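Bifunctional protein PutA (Bdellovibrio bacteriovorus, PDB 5UR2) probably couples two steps of proline breakdown, oxidising proline at a flavin and then glutamate semialdehyde to glutamate with NAD+. Local coordinates at residues 462-470 against 595-606. Numbering follows the deposited sequence.
Sequences PGKFYNEPL and GEAIDFCRYYAR
The ring of Phe465 packs against Tyr603 in the close-packed part of this contact, where an extended piece of the loop between helices 440-444 and 476-491, in the chain running from the proline dehydrogenase barrel toward the aldehyde dehydrogenase part, lies along helix 587-611. A chi1 of 173° swings the Phe465 ring away from its own backbone N and onto the helix. Tyr603 turns an edge to its face in a T-shaped pair, CD1 over the centre and the planes 87° apart. Phenylalanine suits the place, offering carbon edges to Arg602 CB and Arg606 CD.

Beside it, the buried carboxylate of Asp599 is gripped four times. OD1 takes the Glu468 N-H on its syn lone pair, 2.7 Å from N, and OD2 receives Asn467 ND2 at 2.9 Å from above the carboxylate plane. Waters bridge OD1 to Tyr466 O and OD2 to Glu468 O. Val938 and Arg940 hold the Asn467 amide. At Gly595 a CB would run into Leu470 CD2.

The Glu468 and Arg602 side is looser: two waters separate OE1 from the guanidinium, while Glu468 OE2 forms a salt bridge with Arg572 and Arg602 NH2 one with Asp566. Extended Arg606 grips Gly463 O side-on with NE (2.8 Å) and NH2; its NH1 pairs with Glu610.

Four donors would probably stabilise Asp599's negative charge; two, the Glu468 N-H and Asn467 amide, tie the loop directly to the helix.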
ATOM      1  N   PRO B 462      17.671   8.391  -4.401  1.00 54.77           N
ATOM      2  CA  PRO B 462      17.581   7.053  -5.006  1.00 47.32           C
ATOM      3  C   PRO B 462      16.253   6.384  -4.685  1.00 34.67           C
ATOM      4  O   PRO B 462      15.706   6.525  -3.591  1.00 30.60           O
ATOM      5  CB  PRO B 462      18.764   6.297  -4.391  1.00 53.19           C
ATOM      6  CG  PRO B 462      19.661   7.374  -3.798  1.00 55.75           C
ATOM      7  CD  PRO B 462      18.736   8.478  -3.389  1.00 55.25           C
ATOM      8  N   GLY B 463      15.709   5.686  -5.674  1.00 38.71           N
ATOM      9  CA  GLY B 463      14.430   5.043  -5.513  1.00 44.56           C
ATOM     10  C   GLY B 463      13.225   5.929  -5.716  1.00 42.25           C
ATOM     11  O   GLY B 463      12.118   5.406  -5.895  1.00 52.23           O
ATOM     12  N   LYS B 464      13.390   7.246  -5.708  1.00 29.02           N
ATOM     13  CA  LYS B 464      12.247   8.133  -5.859  1.00 31.21           C
ATOM     14  C   LYS B 464      11.886   8.285  -7.333  1.00 25.66           C
ATOM     15  O   LYS B 464      12.758   8.311  -8.195  1.00 23.06           O
ATOM     16  CB  LYS B 464      12.551   9.496  -5.234  1.00 27.22           C
ATOM     17  CG  LYS B 464      11.419  10.495  -5.297  1.00 23.30           C
ATOM     18  CD  LYS B 464      11.780  11.787  -4.543  1.00 27.73           C
ATOM     19  CE  LYS B 464      10.851  12.970  -4.884  1.00 27.18           C
ATOM     20  NZ  LYS B 464       9.393  12.699  -4.697  1.00 23.06           N
ATOM     21  N   PHE B 465      10.587   8.345  -7.620  1.00 23.42           N
ATOM     22  CA  PHE B 465      10.123   8.611  -8.974  1.00 19.33           C
ATOM     23  C   PHE B 465      10.251  10.089  -9.314  1.00 19.97           C
ATOM     24  O   PHE B 465       9.879  10.955  -8.514  1.00 20.66           O
ATOM     25  CB  PHE B 465       8.659   8.214  -9.136  1.00 15.67           C
ATOM     26  CG  PHE B 465       8.071   8.624 -10.455  1.00 17.41           C
ATOM     27  CD1 PHE B 465       8.226   7.813 -11.580  1.00 18.65           C
ATOM     28  CD2 PHE B 465       7.367   9.819 -10.576  1.00 13.90           C
ATOM     29  CE1 PHE B 465       7.684   8.187 -12.794  1.00 21.74           C
ATOM     30  CE2 PHE B 465       6.824  10.207 -11.796  1.00 19.49           C
ATOM     31  CZ  PHE B 465       6.986   9.391 -12.909  1.00 20.21           C
ATOM     32  N   TYR B 466      10.709  10.370 -10.535  1.00 21.64           N
ATOM     33  CA  TYR B 466      10.755  11.730 -11.068  1.00 24.11           C
ATOM     34  C   TYR B 466      10.024  11.775 -12.398  1.00 22.97           C
ATOM     35  O   TYR B 466      10.115  10.840 -13.200  1.00 20.83           O
ATOM     36  CB  TYR B 466      12.207  12.236 -11.254  1.00 18.08           C
ATOM     37  CG  TYR B 466      12.888  12.449  -9.928  1.00 19.02           C
ATOM     38  CD1 TYR B 466      13.580  11.406  -9.290  1.00 13.35           C
ATOM     39  CD2 TYR B 466      12.789  13.676  -9.279  1.00 19.49           C
ATOM     40  CE1 TYR B 466      14.174  11.601  -8.044  1.00 15.52           C
ATOM     41  CE2 TYR B 466      13.394  13.893  -8.035  1.00 17.87           C
ATOM     42  CZ  TYR B 466      14.075  12.848  -7.418  1.00 18.96           C
ATOM     43  OH  TYR B 466      14.648  13.081  -6.185  1.00 25.03           O
ATOM     44  N   ASN B 467       9.287  12.856 -12.617  1.00 21.36           N
ATOM     45  CA  ASN B 467       8.618  13.061 -13.890  1.00 20.45           C
ATOM     46  C   ASN B 467       9.603  13.485 -14.976  1.00 20.78           C
ATOM     47  O   ASN B 467      10.598  14.156 -14.715  1.00 15.87           O
ATOM     48  CB  ASN B 467       7.543  14.124 -13.745  1.00 17.97           C
ATOM     49  CG  ASN B 467       6.441  13.701 -12.810  1.00 22.91           C
ATOM     50  OD1 ASN B 467       6.542  13.873 -11.588  1.00 18.83           O
ATOM     51  ND2 ASN B 467       5.359  13.178 -13.377  1.00 21.47           N
ATOM     52  N   GLU B 468       9.275  13.133 -16.206  1.00 20.37           N
ATOM     53  CA  GLU B 468      10.069  13.536 -17.361  1.00 21.08           C
ATOM     54  C   GLU B 468       9.991  15.048 -17.589  1.00 21.67           C
ATOM     55  O   GLU B 468       8.885  15.610 -17.662  1.00 18.41           O
ATOM     56  CB  GLU B 468       9.565  12.789 -18.598  1.00 23.16           C
ATOM     57  CG  GLU B 468      10.226  13.225 -19.888  1.00 20.18           C
ATOM     58  CD  GLU B 468      11.638  12.698 -20.054  1.00 18.67           C
ATOM     59  OE1 GLU B 468      12.044  11.756 -19.332  1.00 24.89           O
ATOM     60  OE2 GLU B 468      12.351  13.239 -20.914  1.00 26.74           O
ATOM     61  N   PRO B 469      11.124  15.733 -17.739  1.00 18.48           N
ATOM     62  CA  PRO B 469      11.081  17.172 -18.037  1.00 20.86           C
ATOM     63  C   PRO B 469      10.463  17.442 -19.397  1.00 20.22           C
ATOM     64  O   PRO B 469      10.688  16.706 -20.359  1.00 15.56           O
ATOM     65  CB  PRO B 469      12.562  17.596 -18.022  1.00 14.52           C
ATOM     66  CG  PRO B 469      13.278  16.517 -17.301  1.00 22.87           C
ATOM     67  CD  PRO B 469      12.497  15.243 -17.545  1.00 17.59           C
ATOM     68  N   LEU B 470       9.680  18.511 -19.473  1.00 18.75           N
ATOM     69  CA  LEU B 470       9.150  18.933 -20.761  1.00 22.96           C
ATOM     70  C   LEU B 470      10.186  19.777 -21.490  1.00 24.40           C
ATOM     71  O   LEU B 470      11.135  20.287 -20.899  1.00 20.28           O
ATOM     72  CB  LEU B 470       7.866  19.748 -20.601  1.00 24.36           C
ATOM     73  CG  LEU B 470       6.729  18.976 -19.910  1.00 33.53           C
ATOM     74  CD1 LEU B 470       5.415  19.747 -19.965  1.00 29.91           C
ATOM     75  CD2 LEU B 470       6.587  17.584 -20.521  1.00 32.15           C
ATOM     76  N   GLY B 595       5.557  13.509 -22.494  1.00 16.02           N
ATOM     77  CA  GLY B 595       6.099  13.396 -21.145  1.00 16.86           C
ATOM     78  C   GLY B 595       5.231  12.531 -20.248  1.00 15.84           C
ATOM     79  O   GLY B 595       5.733  11.697 -19.487  1.00 21.09           O
ATOM     80  N   GLU B 596       3.915  12.719 -20.328  1.00 17.03           N
ATOM     81  CA  GLU B 596       3.007  11.896 -19.538  1.00 16.48           C
ATOM     82  C   GLU B 596       3.114  10.426 -19.938  1.00 17.14           C
ATOM     83  O   GLU B 596       3.100   9.546 -19.067  1.00 15.16           O
ATOM     84  CB  GLU B 596       1.571  12.415 -19.679  1.00 15.90           C
ATOM     85  CG  GLU B 596       0.545  11.749 -18.733  1.00 26.25           C
ATOM     86  CD  GLU B 596      -0.880  12.311 -18.873  1.00 31.83           C
ATOM     87  OE1 GLU B 596      -1.829  11.519 -18.885  1.00 41.66           O
ATOM     88  OE2 GLU B 596      -1.062  13.535 -18.948  1.00 36.36           O
ATOM     89  N   ALA B 597       3.253  10.139 -21.246  1.00 17.43           N
ATOM     90  CA  ALA B 597       3.371   8.748 -21.687  1.00 16.04           C
ATOM     91  C   ALA B 597       4.627   8.107 -21.130  1.00 17.12           C
ATOM     92  O   ALA B 597       4.594   6.969 -20.647  1.00 16.26           O
ATOM     93  CB  ALA B 597       3.372   8.646 -23.221  1.00 15.17           C
ATOM     94  N   ILE B 598       5.742   8.826 -21.186  1.00 16.79           N
ATOM     95  CA  ILE B 598       6.978   8.334 -20.588  1.00 21.51           C
ATOM     96  C   ILE B 598       6.792   8.125 -19.091  1.00 18.82           C
ATOM     97  O   ILE B 598       7.230   7.115 -18.526  1.00 15.95           O
ATOM     98  CB  ILE B 598       8.116   9.317 -20.898  1.00 13.54           C
ATOM     99  CG1 ILE B 598       8.404   9.279 -22.394  1.00 13.26           C
ATOM    100  CG2 ILE B 598       9.402   9.023 -20.051  1.00 12.99           C
ATOM    101  CD1 ILE B 598       9.231  10.474 -22.896  1.00 24.46           C
ATOM    102  N   ASP B 599       6.107   9.064 -18.437  1.00 13.93           N
ATOM    103  CA  ASP B 599       5.888   8.974 -16.998  1.00 16.12           C
ATOM    104  C   ASP B 599       5.100   7.723 -16.628  1.00 15.00           C
ATOM    105  O   ASP B 599       5.426   7.061 -15.639  1.00 21.64           O
ATOM    106  CB  ASP B 599       5.164  10.227 -16.483  1.00 12.88           C
ATOM    107  CG  ASP B 599       6.070  11.455 -16.401  1.00 17.29           C
ATOM    108  OD1 ASP B 599       7.321  11.305 -16.482  1.00 20.64           O
ATOM    109  OD2 ASP B 599       5.520  12.582 -16.219  1.00 12.98           O
ATOM    110  N   PHE B 600       4.036   7.411 -17.383  1.00 20.23           N
ATOM    111  CA  PHE B 600       3.258   6.193 -17.120  1.00 21.26           C
ATOM    112  C   PHE B 600       4.146   4.955 -17.191  1.00 19.27           C
ATOM    113  O   PHE B 600       4.111   4.090 -16.302  1.00 16.36           O
ATOM    114  CB  PHE B 600       2.095   6.075 -18.118  1.00 14.38           C
ATOM    115  CG  PHE B 600       0.878   6.912 -17.771  1.00 14.34           C
ATOM    116  CD1 PHE B 600       0.387   6.959 -16.465  1.00 14.21           C
ATOM    117  CD2 PHE B 600       0.210   7.623 -18.760  1.00 16.69           C
ATOM    118  CE1 PHE B 600      -0.739   7.719 -16.141  1.00 14.72           C
ATOM    119  CE2 PHE B 600      -0.933   8.401 -18.454  1.00 13.68           C
ATOM    120  CZ  PHE B 600      -1.397   8.443 -17.136  1.00 22.65           C
ATOM    121  N   CYS B 601       4.949   4.859 -18.255  1.00 15.99           N
ATOM    122  CA  CYS B 601       5.902   3.769 -18.416  1.00 17.24           C
ATOM    123  C   CYS B 601       6.774   3.610 -17.182  1.00 19.96           C
ATOM    124  O   CYS B 601       6.853   2.528 -16.582  1.00 13.61           O
ATOM    125  CB  CYS B 601       6.788   4.033 -19.633  1.00 14.39           C
ATOM    126  SG  CYS B 601       5.978   3.855 -21.216  1.00 20.88           S
ATOM    127  N   ARG B 602       7.459   4.686 -16.800  1.00 17.76           N
ATOM    128  CA  ARG B 602       8.417   4.565 -15.708  1.00 19.27           C
ATOM    129  C   ARG B 602       7.715   4.325 -14.378  1.00 15.70           C
ATOM    130  O   ARG B 602       8.193   3.536 -13.560  1.00 16.98           O
ATOM    131  CB  ARG B 602       9.298   5.816 -15.642  1.00 17.33           C
ATOM    132  CG  ARG B 602      10.019   6.071 -16.943  1.00 15.80           C
ATOM    133  CD  ARG B 602      11.409   6.564 -16.658  1.00 16.49           C
ATOM    134  NE  ARG B 602      12.086   7.021 -17.864  1.00 15.53           N
ATOM    135  CZ  ARG B 602      12.747   6.235 -18.707  1.00 20.85           C
ATOM    136  NH1 ARG B 602      12.809   4.921 -18.511  1.00 20.92           N
ATOM    137  NH2 ARG B 602      13.350   6.771 -19.761  1.00 19.15           N
ATOM    138  N   TYR B 603       6.572   4.981 -14.154  1.00 16.49           N
ATOM    139  CA  TYR B 603       5.874   4.832 -12.879  1.00 18.54           C
ATOM    140  C   TYR B 603       5.306   3.425 -12.716  1.00 18.49           C
ATOM    141  O   TYR B 603       5.461   2.802 -11.659  1.00 21.08           O
ATOM    142  CB  TYR B 603       4.772   5.874 -12.767  1.00 15.89           C
ATOM    143  CG  TYR B 603       4.026   5.890 -11.448  1.00 19.43           C
ATOM    144  CD1 TYR B 603       4.443   6.713 -10.400  1.00 16.50           C
ATOM    145  CD2 TYR B 603       2.883   5.110 -11.257  1.00 12.98           C
ATOM    146  CE1 TYR B 603       3.735   6.757  -9.174  1.00 14.59           C
ATOM    147  CE2 TYR B 603       2.181   5.138 -10.053  1.00 19.57           C
ATOM    148  CZ  TYR B 603       2.607   5.964  -9.014  1.00 19.55           C
ATOM    149  OH  TYR B 603       1.906   5.991  -7.832  1.00 18.05           O
ATOM    150  N   TYR B 604       4.643   2.898 -13.745  1.00 18.86           N
ATOM    151  CA  TYR B 604       4.086   1.562 -13.570  1.00 17.28           C
ATOM    152  C   TYR B 604       5.201   0.528 -13.533  1.00 16.69           C
ATOM    153  O   TYR B 604       5.084  -0.470 -12.817  1.00 16.97           O
ATOM    154  CB  TYR B 604       3.051   1.250 -14.662  1.00 16.58           C
ATOM    155  CG  TYR B 604       1.846   2.178 -14.586  1.00 17.73           C
ATOM    156  CD1 TYR B 604       1.324   2.566 -13.352  1.00 14.78           C
ATOM    157  CD2 TYR B 604       1.272   2.709 -15.741  1.00 21.16           C
ATOM    158  CE1 TYR B 604       0.236   3.425 -13.260  1.00 15.60           C
ATOM    159  CE2 TYR B 604       0.190   3.587 -15.672  1.00 16.98           C
ATOM    160  CZ  TYR B 604      -0.321   3.944 -14.422  1.00 18.79           C
ATOM    161  OH  TYR B 604      -1.387   4.808 -14.335  1.00 20.04           O
ATOM    162  N   ALA B 605       6.298   0.760 -14.262  1.00 12.95           N
ATOM    163  CA  ALA B 605       7.425  -0.163 -14.153  1.00 19.43           C
ATOM    164  C   ALA B 605       8.022  -0.112 -12.756  1.00 20.14           C
ATOM    165  O   ALA B 605       8.297  -1.159 -12.148  1.00 25.68           O
ATOM    166  CB  ALA B 605       8.488   0.132 -15.219  1.00 13.06           C
ATOM    167  N   ARG B 606       8.183   1.095 -12.209  1.00 19.14           N
ATOM    168  CA  ARG B 606       8.661   1.221 -10.835  1.00 19.34           C
ATOM    169  C   ARG B 606       7.710   0.530  -9.859  1.00 15.77           C
ATOM    170  O   ARG B 606       8.153  -0.177  -8.951  1.00 23.53           O
ATOM    171  CB  ARG B 606       8.835   2.698 -10.476  1.00 15.91           C
ATOM    172  CG  ARG B 606       9.260   2.968  -9.035  1.00 17.94           C
ATOM    173  CD  ARG B 606       9.357   4.494  -8.810  1.00 26.50           C
ATOM    174  NE  ARG B 606       9.871   4.834  -7.490  1.00 29.46           N
ATOM    175  CZ  ARG B 606       9.147   4.763  -6.376  1.00 30.90           C
ATOM    176  NH1 ARG B 606       7.881   4.357  -6.420  1.00 23.35           N
ATOM    177  NH2 ARG B 606       9.692   5.081  -5.216  1.00 28.27           N
TER
HETATM  178  O   HOH W   1       9.481   9.725 -15.655  1.00 14.80           O
HETATM  179  O   HOH W   2       6.195  14.607 -18.039  1.00 20.05           O
HETATM  180  O   HOH W   3      11.697   9.788 -17.510  1.00 22.43           O
HETATM  181  O   HOH W   4      13.370   9.638 -20.371  1.00 23.17           O